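PDB 3U4T: TPR repeat-containing protein from Cytophaga hutchinsonii, which is of unknown function but, as a tetratricopeptide-repeat protein built from stacked helical hairpins, probably serves as a scaffold for binding other proteins. Local coordinates for residues S116-Y119 with P125-I128; L148-Y153 with Y179-R184; A188-P191 with G196-K199; P200-L205 with N224-Y229. The protein carries 1 engineered substitution. One frame throughout, in Å; residues are numbered along the deposited sequence.

Contact 1 (S116-Y119 with P125-I128)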
# COMPACT_ATOMS: atom_id res chain seq x y z
N SER A 116 6.60 -2.91 5.34
CA SER A 116 5.54 -3.59 4.62
C SER A 116 5.93 -5.03 4.40
O SER A 116 5.09 -5.93 4.55
CB SER A 116 5.28 -2.92 3.28
OG SER A 116 4.80 -1.61 3.46
N TYR A 117 7.20 -5.26 4.05
CA TYR A 117 7.69 -6.62 3.81
C TYR A 117 7.41 -7.53 5.00
O TYR A 117 6.84 -8.60 4.86
CB TYR A 117 9.20 -6.66 3.55
CG TYR A 117 9.72 -8.08 3.49
CD1 TYR A 117 9.49 -8.87 2.36
CD2 TYR A 117 10.35 -8.66 4.58
CE1 TYR A 117 9.87 -10.21 2.33
CE2 TYR A 117 10.73 -10.01 4.57
CZ TYR A 117 10.49 -10.78 3.43
OH TYR A 117 10.83 -12.13 3.42
N PHE A 118 7.84 -7.11 6.17
CA PHE A 118 7.64 -7.92 7.36
C PHE A 118 6.17 -7.99 7.79
O PHE A 118 5.74 -8.95 8.45
CB PHE A 118 8.55 -7.40 8.48
CG PHE A 118 10.01 -7.68 8.24
CD1 PHE A 118 10.51 -8.96 8.39
CD2 PHE A 118 10.85 -6.69 7.78
CE1 PHE A 118 11.83 -9.25 8.08
CE2 PHE A 118 12.18 -6.97 7.47
CZ PHE A 118 12.66 -8.26 7.62
N TYR A 119 5.42 -6.96 7.41
CA TYR A 119 3.99 -6.89 7.71
C TYR A 119 3.31 -8.01 6.92
O TYR A 119 2.45 -8.72 7.45
CB TYR A 119 3.44 -5.52 7.28
CG TYR A 119 1.94 -5.44 7.20
CD1 TYR A 119 1.27 -5.82 6.03
CD2 TYR A 119 1.18 -4.97 8.27
CE1 TYR A 119 -0.12 -5.73 5.94
CE2 TYR A 119 -0.20 -4.88 8.19
CZ TYR A 119 -0.84 -5.26 7.02
OH TYR A 119 -2.22 -5.19 6.97
N PRO A 125 5.90 -6.60 14.91
CA PRO A 125 6.80 -5.73 15.67
C PRO A 125 7.91 -5.16 14.78
O PRO A 125 8.23 -3.96 14.81
CB PRO A 125 7.33 -6.66 16.76
CG PRO A 125 6.14 -7.53 17.03
CD PRO A 125 5.68 -7.87 15.62
N LEU A 126 8.51 -6.02 13.97
CA LEU A 126 9.57 -5.56 13.09
C LEU A 126 8.98 -4.56 12.09
O LEU A 126 9.52 -3.48 11.89
CB LEU A 126 10.21 -6.76 12.37
CG LEU A 126 11.51 -6.59 11.59
CD1 LEU A 126 12.52 -5.85 12.45
CD2 LEU A 126 12.04 -7.97 11.20
N ALA A 127 7.86 -4.92 11.47
CA ALA A 127 7.19 -4.05 10.50
C ALA A 127 6.89 -2.67 11.10
O ALA A 127 7.14 -1.63 10.47
CB ALA A 127 5.89 -4.70 10.02
N ILE A 128 6.34 -2.67 12.31
CA ILE A 128 6.03 -1.43 13.00
C ILE A 128 7.29 -0.63 13.28
O ILE A 128 7.32 0.58 13.06
CB ILE A 128 5.34 -1.69 14.35
CG1 ILE A 128 4.00 -2.37 14.12
CG2 ILE A 128 5.18 -0.37 15.10
CD1 ILE A 128 3.31 -2.75 15.41
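Phe118 and Leu126 meet in an apolar contact across a tight helical hairpin, where the end of helix 109-120 packs on the start of helix 124-131. Such a pair of helices joined by a short turn is the building element of a tetratricopeptide-repeat solenoid. Leu126 lays its CD2 methyl over the middle of the Phe118 ring, 3.4 Å from the ring centroid and 13° off the ring normal, a CH-pi contact. The nearest ring carbon is Phe118 CD1, 3.3 Å from Leu126 CD2. A chi1 of -169° turns the Leu126 branch toward the ring. The opposite face of the same ring is taken by Tyr117 CD2, so the phenyl group is sandwiched between a methyl group and the rim of a neighbouring tyrosine. Beside this pair the backbones come close: the CA atoms of Phe118 and Ala127 lie 5.0 Å apart. The methyl of Ala127 fits against the backbone of Tyr119, its CB 3.5 Å from Tyr119 N, and also touches that residue's CB at 3.8 Å. Phe118 CB lies 4.1 Å from Ala127 CB. A side chain as short as alanine suits so small a separation. Away from the hairpin, the Tyr119 ring reaches Gln150 and Tyr154 of helix 142-154, and Ile128 turns to Ala151 and Tyr152 of that same helix, which therefore packs against both arms.

Contact 2 (L148-Y153 with Y179-R184)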
# COMPACT_ATOMS: atom_id res chain seq x y z
N LEU A 148 0.80 2.15 8.78
CA LEU A 148 1.28 1.99 10.13
C LEU A 148 0.11 1.58 11.01
O LEU A 148 0.25 0.69 11.86
CB LEU A 148 1.92 3.30 10.62
CG LEU A 148 2.44 3.33 12.07
CD1 LEU A 148 3.34 2.14 12.37
CD2 LEU A 148 3.18 4.63 12.28
N GLY A 149 -1.05 2.20 10.79
CA GLY A 149 -2.23 1.86 11.58
C GLY A 149 -2.62 0.40 11.42
O GLY A 149 -3.02 -0.27 12.39
N GLN A 150 -2.51 -0.08 10.19
CA GLN A 150 -2.84 -1.46 9.90
C GLN A 150 -1.86 -2.37 10.64
O GLN A 150 -2.25 -3.42 11.16
CB GLN A 150 -2.75 -1.73 8.41
CG GLN A 150 -3.81 -1.01 7.59
CD GLN A 150 -3.71 -1.36 6.13
OE1 GLN A 150 -2.79 -0.92 5.45
NE2 GLN A 150 -4.64 -2.17 5.65
N ALA A 151 -0.59 -1.97 10.68
CA ALA A 151 0.39 -2.81 11.38
C ALA A 151 -0.01 -2.89 12.84
O ALA A 151 -0.01 -3.97 13.42
CB ALA A 151 1.78 -2.23 11.24
N TYR A 152 -0.34 -1.75 13.44
CA TYR A 152 -0.77 -1.71 14.84
C TYR A 152 -2.00 -2.60 15.06
O TYR A 152 -2.03 -3.41 15.98
CB TYR A 152 -1.11 -0.27 15.26
CG TYR A 152 0.07 0.65 15.48
CD1 TYR A 152 1.21 0.20 16.16
CD2 TYR A 152 0.03 1.98 15.07
CE1 TYR A 152 2.27 1.06 16.43
CE2 TYR A 152 1.09 2.85 15.33
CZ TYR A 152 2.20 2.38 16.01
OH TYR A 152 3.25 3.24 16.27
N TYR A 153 -2.99 -2.44 14.20
CA TYR A 153 -4.23 -3.20 14.29
C TYR A 153 -3.99 -4.70 14.34
O TYR A 153 -4.50 -5.39 15.22
CB TYR A 153 -5.13 -2.90 13.08
CG TYR A 153 -6.40 -3.72 13.02
CD1 TYR A 153 -7.56 -3.29 13.67
CD2 TYR A 153 -6.46 -4.90 12.29
CE1 TYR A 153 -8.75 -4.02 13.59
CE2 TYR A 153 -7.64 -5.65 12.20
CZ TYR A 153 -8.79 -5.19 12.85
OH TYR A 153 -9.96 -5.91 12.76
N TYR A 179 -12.43 6.25 7.87
CA TYR A 179 -13.56 5.91 8.71
C TYR A 179 -13.67 4.39 8.82
O TYR A 179 -13.93 3.85 9.90
CB TYR A 179 -14.85 6.49 8.13
CG TYR A 179 -14.92 8.01 8.21
CD1 TYR A 179 -14.92 8.67 9.44
CD2 TYR A 179 -14.98 8.78 7.05
CE1 TYR A 179 -14.99 10.06 9.52
CE2 TYR A 179 -15.04 10.17 7.11
CZ TYR A 179 -15.04 10.80 8.34
OH TYR A 179 -15.10 12.18 8.37
N LEU A 180 -13.44 3.70 7.70
CA LEU A 180 -13.49 2.23 7.68
C LEU A 180 -12.57 1.65 8.75
O LEU A 180 -12.99 0.81 9.56
CB LEU A 180 -13.05 1.70 6.31
CG LEU A 180 -13.05 0.18 6.19
CD1 LEU A 180 -14.48 -0.34 6.16
CD2 LEU A 180 -12.32 -0.23 4.92
N TRP A 181 -11.31 2.11 8.75
CA TRP A 181 -10.32 1.60 9.71
C TRP A 181 -10.52 2.08 11.13
O TRP A 181 -10.22 1.34 12.07
CB TRP A 181 -8.90 1.88 9.21
CG TRP A 181 -8.51 0.88 8.15
CD1 TRP A 181 -8.59 1.04 6.80
CD2 TRP A 181 -8.13 -0.49 8.37
NE1 TRP A 181 -8.30 -0.14 6.16
CE2 TRP A 181 -8.02 -1.09 7.10
CE3 TRP A 181 -7.90 -1.26 9.52
CZ2 TRP A 181 -7.67 -2.44 6.94
CZ3 TRP A 181 -7.55 -2.59 9.36
CH2 TRP A 181 -7.44 -3.17 8.08
N ARG A 182 -11.02 3.30 11.30
CA ARG A 182 -11.31 3.78 12.65
C ARG A 182 -12.41 2.87 13.16
O ARG A 182 -12.42 2.45 14.32
CB ARG A 182 -11.84 5.21 12.63
CG ARG A 182 -10.81 6.27 12.36
CD ARG A 182 -11.18 7.52 13.14
NE ARG A 182 -11.10 7.29 14.58
CZ ARG A 182 -11.48 8.16 15.51
NH1 ARG A 182 -11.98 9.34 15.15
NH2 ARG A 182 -11.35 7.87 16.80
N ALA A 183 -13.35 2.56 12.27
CA ALA A 183 -14.46 1.70 12.63
C ALA A 183 -13.90 0.36 13.10
O ALA A 183 -14.21 -0.10 14.20
CB ALA A 183 -15.37 1.50 11.42
N ARG A 184 -13.07 -0.26 12.27
CA ARG A 184 -12.47 -1.54 12.59
C ARG A 184 -11.62 -1.49 13.86
O ARG A 184 -11.66 -2.40 14.68
CB ARG A 184 -11.62 -2.01 11.42
CG ARG A 184 -12.47 -2.39 10.23
CD ARG A 184 -11.61 -2.80 9.05
NE ARG A 184 -12.37 -3.41 7.97
CZ ARG A 184 -11.83 -3.74 6.80
NH1 ARG A 184 -10.55 -3.52 6.60
NH2 ARG A 184 -12.57 -4.31 5.86
O HOH W 1 -12.36 -5.29 14.32
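Gln150 is the first residue of 148-153 to touch the other helix, meeting the indole of Trp181. Its CG lies over one face of the six-membered ring, 4.1 Å from the centroid, while the amide reaches on until NE2 is 3.3 Å from Trp181 CZ2. The amide plane stands 71° from the ring, so the group is steeply tilted to the indole and not laid flat upon it. The opposite face of the indole is occupied by NH1 of Arg184, one turn further along the same helix; the arginine's NE is held by a salt bridge to Glu222. The two short helical segments run nearly parallel, 18° apart, with axes 11.3 Å from each other. This is the relation expected of corresponding helices in successive hairpins of a tetratricopeptide-repeat solenoid, and large aromatic side chains span the distance. One turn after Gln150 comes Tyr153, whose CG stands anti to the backbone N, carrying the ring across toward helix 176-189. There the Trp181 edge points at the face of Tyr153 in a T-shaped pair, centroids 5.4 Å apart and planes at 84°, with CZ3 as the leading atom. An alanine at Trp181 is likely to open a gap between the helices, leaving the Tyr153 face and the Gln150 side chain without the indole they pack on. The far edge of Tyr153 reaches the backbone of Arg184: CE1 lies 3.5 Å from Arg184 O, and a water bridges the two residues, 2.9 Å from Tyr153 OH and donating to Arg184 O at 3.0 Å.

Contact 3 (A188-P191 with G196-K199)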
# COMPACT_ATOMS: atom_id res chain seq x y z
N ALA A 188 -12.71 -3.54 17.42
CA ALA A 188 -11.75 -4.43 18.07
C ALA A 188 -11.69 -4.15 19.57
O ALA A 188 -11.43 -5.06 20.37
CB ALA A 188 -10.38 -4.24 17.44
N GLN A 189 -11.93 -2.90 19.95
CA GLN A 189 -11.91 -2.49 21.35
C GLN A 189 -13.23 -2.83 22.04
O GLN A 189 -13.32 -2.88 23.26
CB GLN A 189 -11.68 -0.99 21.48
CG GLN A 189 -10.35 -0.51 20.95
CD GLN A 189 -10.21 1.00 21.07
OE1 GLN A 189 -10.37 1.56 22.15
NE2 GLN A 189 -9.90 1.65 19.96
N ASP A 190 -14.26 -3.09 21.23
CA ASP A 190 -15.57 -3.42 21.76
C ASP A 190 -16.04 -4.75 21.14
O ASP A 190 -17.08 -4.80 20.47
CB ASP A 190 -16.52 -2.25 21.42
CG ASP A 190 -17.92 -2.46 21.93
OD1 ASP A 190 -18.10 -3.20 22.92
OD2 ASP A 190 -18.84 -1.86 21.34
N PRO A 191 -15.29 -5.84 21.38
CA PRO A 191 -15.56 -7.20 20.86
C PRO A 191 -16.99 -7.71 20.95
O PRO A 191 -17.48 -8.36 20.02
CB PRO A 191 -14.58 -8.07 21.65
CG PRO A 191 -14.45 -7.34 22.94
CD PRO A 191 -14.31 -5.91 22.47
N GLY A 196 -20.96 -0.07 21.24
CA GLY A 196 -21.14 0.48 19.91
C GLY A 196 -20.04 1.45 19.51
O GLY A 196 -20.27 2.39 18.75
N LEU A 197 -18.83 1.22 20.02
CA LEU A 197 -17.69 2.09 19.72
C LEU A 197 -17.47 2.34 18.25
O LEU A 197 -17.05 3.41 17.85
CB LEU A 197 -16.40 1.52 20.31
CG LEU A 197 -16.27 1.57 21.83
CD1 LEU A 197 -14.92 1.01 22.25
CD2 LEU A 197 -16.42 3.01 22.30
N ALA A 198 -17.77 1.33 17.43
CA ALA A 198 -17.58 1.45 16.00
C ALA A 198 -18.76 2.09 15.28
O ALA A 198 -18.62 2.56 14.15
CB ALA A 198 -17.31 0.07 15.41
N LYS A 199 -19.90 2.11 15.94
CA LYS A 199 -21.14 2.66 15.37
C LYS A 199 -20.99 3.96 14.60
O LYS A 199 -21.28 4.03 13.41
CB LYS A 199 -22.17 2.84 16.47
CG LYS A 199 -23.49 3.44 16.04
CD LYS A 199 -24.52 2.39 15.72
CE LYS A 199 -25.90 2.87 16.17
NZ LYS A 199 -26.28 4.18 15.58
O HOH W 2 -18.38 -1.95 18.45
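Asp190 meets the backbone of Gly196 and Leu197 through polar contacts made by one carboxylate oxygen. OD2 accepts from Gly196 N at 2.8 Å, a weak bond because the N-H is bent to 123°, and from Leu197 N at 3.4 Å, straighter at 157° but weak through its length. Its stronger partner lies just before the second segment, at Gln195 N, while OD1 takes a weak bond from Lys194 N. The carboxylate thus gathers a run of successive backbone N-H groups from the returning chain. CG sits anti to the backbone N of Asp190 (chi1 -179°), which directs the acid across the loop toward these donors. A water adds to the network, donating to Asp190 OD2 at 2.9 Å and weakly accepting from Ala198 N. Within the second segment, Gly196 to Lys199 forms a type I beta turn, closed by Lys199 N bonding to Gly196 O at 2.8 Å. Gly196 itself has a positive phi, a conformation easy for a residue without a side chain. The apolar part rests on Leu197, whose CD1 methyl lies alongside the aspartate stem, 3.7 Å from Asp190 CB. The same methyl reaches 3.9 Å from Gln189 CB, so it bears on the bases of two polar side chains. The contact draws together the connection between helices 176-189 and 199-209. Ala188 and Gln189 lean on Tyr158 of helix 158-171, Leu197 and Ala198 fold back on Asn186 and Ala187, and Ala198 and Lys199 touch Tyr226 of helix 217-233.

Contact 4 (P200-L205 with N224-Y229)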
# COMPACT_ATOMS: atom_id res chain seq x y z
N PRO A 200 -20.54 5.02 15.27
CA PRO A 200 -20.39 6.30 14.57
C PRO A 200 -19.49 6.29 13.33
O PRO A 200 -19.78 6.97 12.34
CB PRO A 200 -19.83 7.21 15.65
CG PRO A 200 -19.08 6.27 16.53
CD PRO A 200 -20.04 5.12 16.65
N TYR A 201 -18.39 5.54 13.38
CA TYR A 201 -17.47 5.50 12.25
C TYR A 201 -18.08 4.81 11.03
O TYR A 201 -17.90 5.27 9.90
CB TYR A 201 -16.16 4.85 12.68
CG TYR A 201 -15.57 5.57 13.88
CD1 TYR A 201 -15.19 6.92 13.78
CD2 TYR A 201 -15.54 4.97 15.13
CE1 TYR A 201 -14.80 7.64 14.89
CE2 TYR A 201 -15.15 5.69 16.26
CZ TYR A 201 -14.79 7.02 16.13
OH TYR A 201 -14.46 7.75 17.25
N TYR A 202 -18.81 3.72 11.26
CA TYR A 202 -19.45 3.02 10.16
C TYR A 202 -20.59 3.89 9.62
O TYR A 202 -20.90 3.86 8.42
CB TYR A 202 -19.99 1.65 10.61
CG TYR A 202 -18.96 0.53 10.53
CD1 TYR A 202 -18.20 0.34 9.38
CD2 TYR A 202 -18.76 -0.35 11.60
CE1 TYR A 202 -17.24 -0.68 9.30
CE2 TYR A 202 -17.80 -1.38 11.53
CZ TYR A 202 -17.05 -1.52 10.37
OH TYR A 202 -16.08 -2.49 10.28
N GLU A 203 -21.20 4.68 10.50
CA GLU A 203 -22.30 5.55 10.08
C GLU A 203 -21.71 6.62 9.18
O GLU A 203 -22.29 6.94 8.14
CB GLU A 203 -23.00 6.17 11.29
CG GLU A 203 -23.88 5.18 12.03
CD GLU A 203 -24.54 5.75 13.26
OE1 GLU A 203 -23.85 6.48 14.01
OE2 GLU A 203 -25.73 5.46 13.50
N LYS A 204 -20.54 7.15 9.55
CA LYS A 204 -19.90 8.16 8.72
C LYS A 204 -19.41 7.53 7.42
O LYS A 204 -19.41 8.17 6.37
CB LYS A 204 -18.73 8.79 9.47
CG LYS A 204 -19.04 10.17 10.06
CD LYS A 204 -19.13 11.23 8.97
CE LYS A 204 -19.27 12.64 9.55
NZ LYS A 204 -18.92 13.71 8.56
N LEU A 205 -18.99 6.27 7.49
CA LEU A 205 -18.52 5.55 6.31
C LEU A 205 -19.63 5.47 5.28
O LEU A 205 -19.41 5.66 4.09
CB LEU A 205 -18.11 4.13 6.68
CG LEU A 205 -17.54 3.42 5.47
CD1 LEU A 205 -16.13 3.92 5.24
CD2 LEU A 205 -17.51 1.93 5.70
N ASN A 224 -23.15 -1.63 6.95
CA ASN A 224 -24.54 -1.97 7.23
C ASN A 224 -24.68 -3.23 8.07
O ASN A 224 -25.60 -3.33 8.90
CB ASN A 224 -25.33 -2.11 5.93
CG ASN A 224 -25.77 -0.77 5.37
OD1 ASN A 224 -26.67 -0.12 5.90
ND2 ASN A 224 -25.13 -0.34 4.31
N GLU A 225 -23.79 -4.19 7.86
CA GLU A 225 -23.83 -5.43 8.61
C GLU A 225 -23.61 -5.13 10.08
O GLU A 225 -24.34 -5.63 10.93
CB GLU A 225 -22.77 -6.42 8.11
CG GLU A 225 -23.18 -7.22 6.88
CD GLU A 225 -22.26 -8.40 6.62
OE1 GLU A 225 -21.52 -8.79 7.54
OE2 GLU A 225 -22.27 -8.95 5.50
N TYR A 226 -22.61 -4.32 10.38
CA TYR A 226 -22.35 -3.96 11.77
C TYR A 226 -23.61 -3.32 12.36
O TYR A 226 -24.11 -3.74 13.39
CB TYR A 226 -21.19 -2.97 11.85
CG TYR A 226 -20.99 -2.39 13.24
CD1 TYR A 226 -20.28 -3.09 14.22
CD2 TYR A 226 -21.59 -1.18 13.61
CE1 TYR A 226 -20.15 -2.61 15.50
CE2 TYR A 226 -21.47 -0.70 14.91
CZ TYR A 226 -20.76 -1.42 15.84
OH TYR A 226 -20.63 -0.92 17.12
N ILE A 227 -24.12 -2.30 11.67
CA ILE A 227 -25.31 -1.61 12.14
C ILE A 227 -26.45 -2.59 12.38
O ILE A 227 -27.06 -2.59 13.46
CB ILE A 227 -25.75 -0.53 11.13
CG1 ILE A 227 -24.60 0.45 10.90
CG2 ILE A 227 -26.95 0.24 11.68
CD1 ILE A 227 -24.20 1.20 12.13
N ALA A 228 -26.75 -3.43 11.39
CA ALA A 228 -27.84 -4.41 11.54
C ALA A 228 -27.68 -5.28 12.78
O ALA A 228 -28.67 -5.58 13.45
CB ALA A 228 -27.95 -5.27 10.29
N TYR A 229 -26.45 -5.69 13.09
CA TYR A 229 -26.20 -6.50 14.27
C TYR A 229 -26.30 -5.63 15.51
O TYR A 229 -26.87 -6.03 16.52
CB TYR A 229 -24.81 -7.15 14.21
CG TYR A 229 -24.69 -8.27 13.18
CD1 TYR A 229 -25.63 -9.31 13.13
CD2 TYR A 229 -23.63 -8.30 12.28
CE1 TYR A 229 -25.50 -10.35 12.20
CE2 TYR A 229 -23.49 -9.34 11.35
CZ TYR A 229 -24.43 -10.36 11.32
OH TYR A 229 -24.28 -11.40 10.42
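Two consecutive helices, 199-209 and 217-233, probably continuing the helical-repeat solenoid, pack here through Tyr202 and Tyr226, their short segments 9.6 Å apart at an angle of 134°. The tyrosine rings meet at a slant, planes 38° apart and centroids separated by 5.2 Å. Tyr202 brings the CD2-CE2 side of its ring to the root of the other: CD2 lies 3.4 Å from Tyr226 CG and 3.6 Å from Tyr226 CB. Tyr226 holds CG anti to its backbone N (chi1 171°), which sends the ring toward helix 199-209, its OH ending beside Gly196 and the N-terminal end of that helix. Beside this pair, Ile227 swings its CD1 methyl to the aliphatic part of Glu203, 4.0 Å from CG. The same methyl lies in the plane of the Tyr226 ring, at its edge. A glycine in place of Tyr226 would probably leave the CD2-CE2 side of Tyr202 without its partner and open a gap between the helices. Two polar ends find partners outside the two segments: Tyr202 OH bonds to Glu222, and Glu203 OE2 makes a salt bridge to Lys199. Across this interface, then, cohesion is apolar and aromatic.

How the contacts relate
From the N terminus, contact 1 closes the short turn between helices 109-120 and 124-131. Contact 2 follows with a wider loop, joining helix 142-154 to helix 176-189 over the intervening helix 158-171. Contact 3 closes the connection leaving helix 176-189, and contact 4 joins helix 199-209 to helix 217-233, closing a loop of 18 residues. All four lie in series; none nests or crosses. Neighbours still touch: Ile128 and Tyr119 pack on helix 142-154, Ala183 O meets Ala198 CB, and Tyr226 OH lies 3.2 Å from Gly196 CA. Contact 2 also reaches contact 4 through Ala183 and Tyr202, whereas contact 1 stays about 13 Å from contact 3 at the nearest atoms.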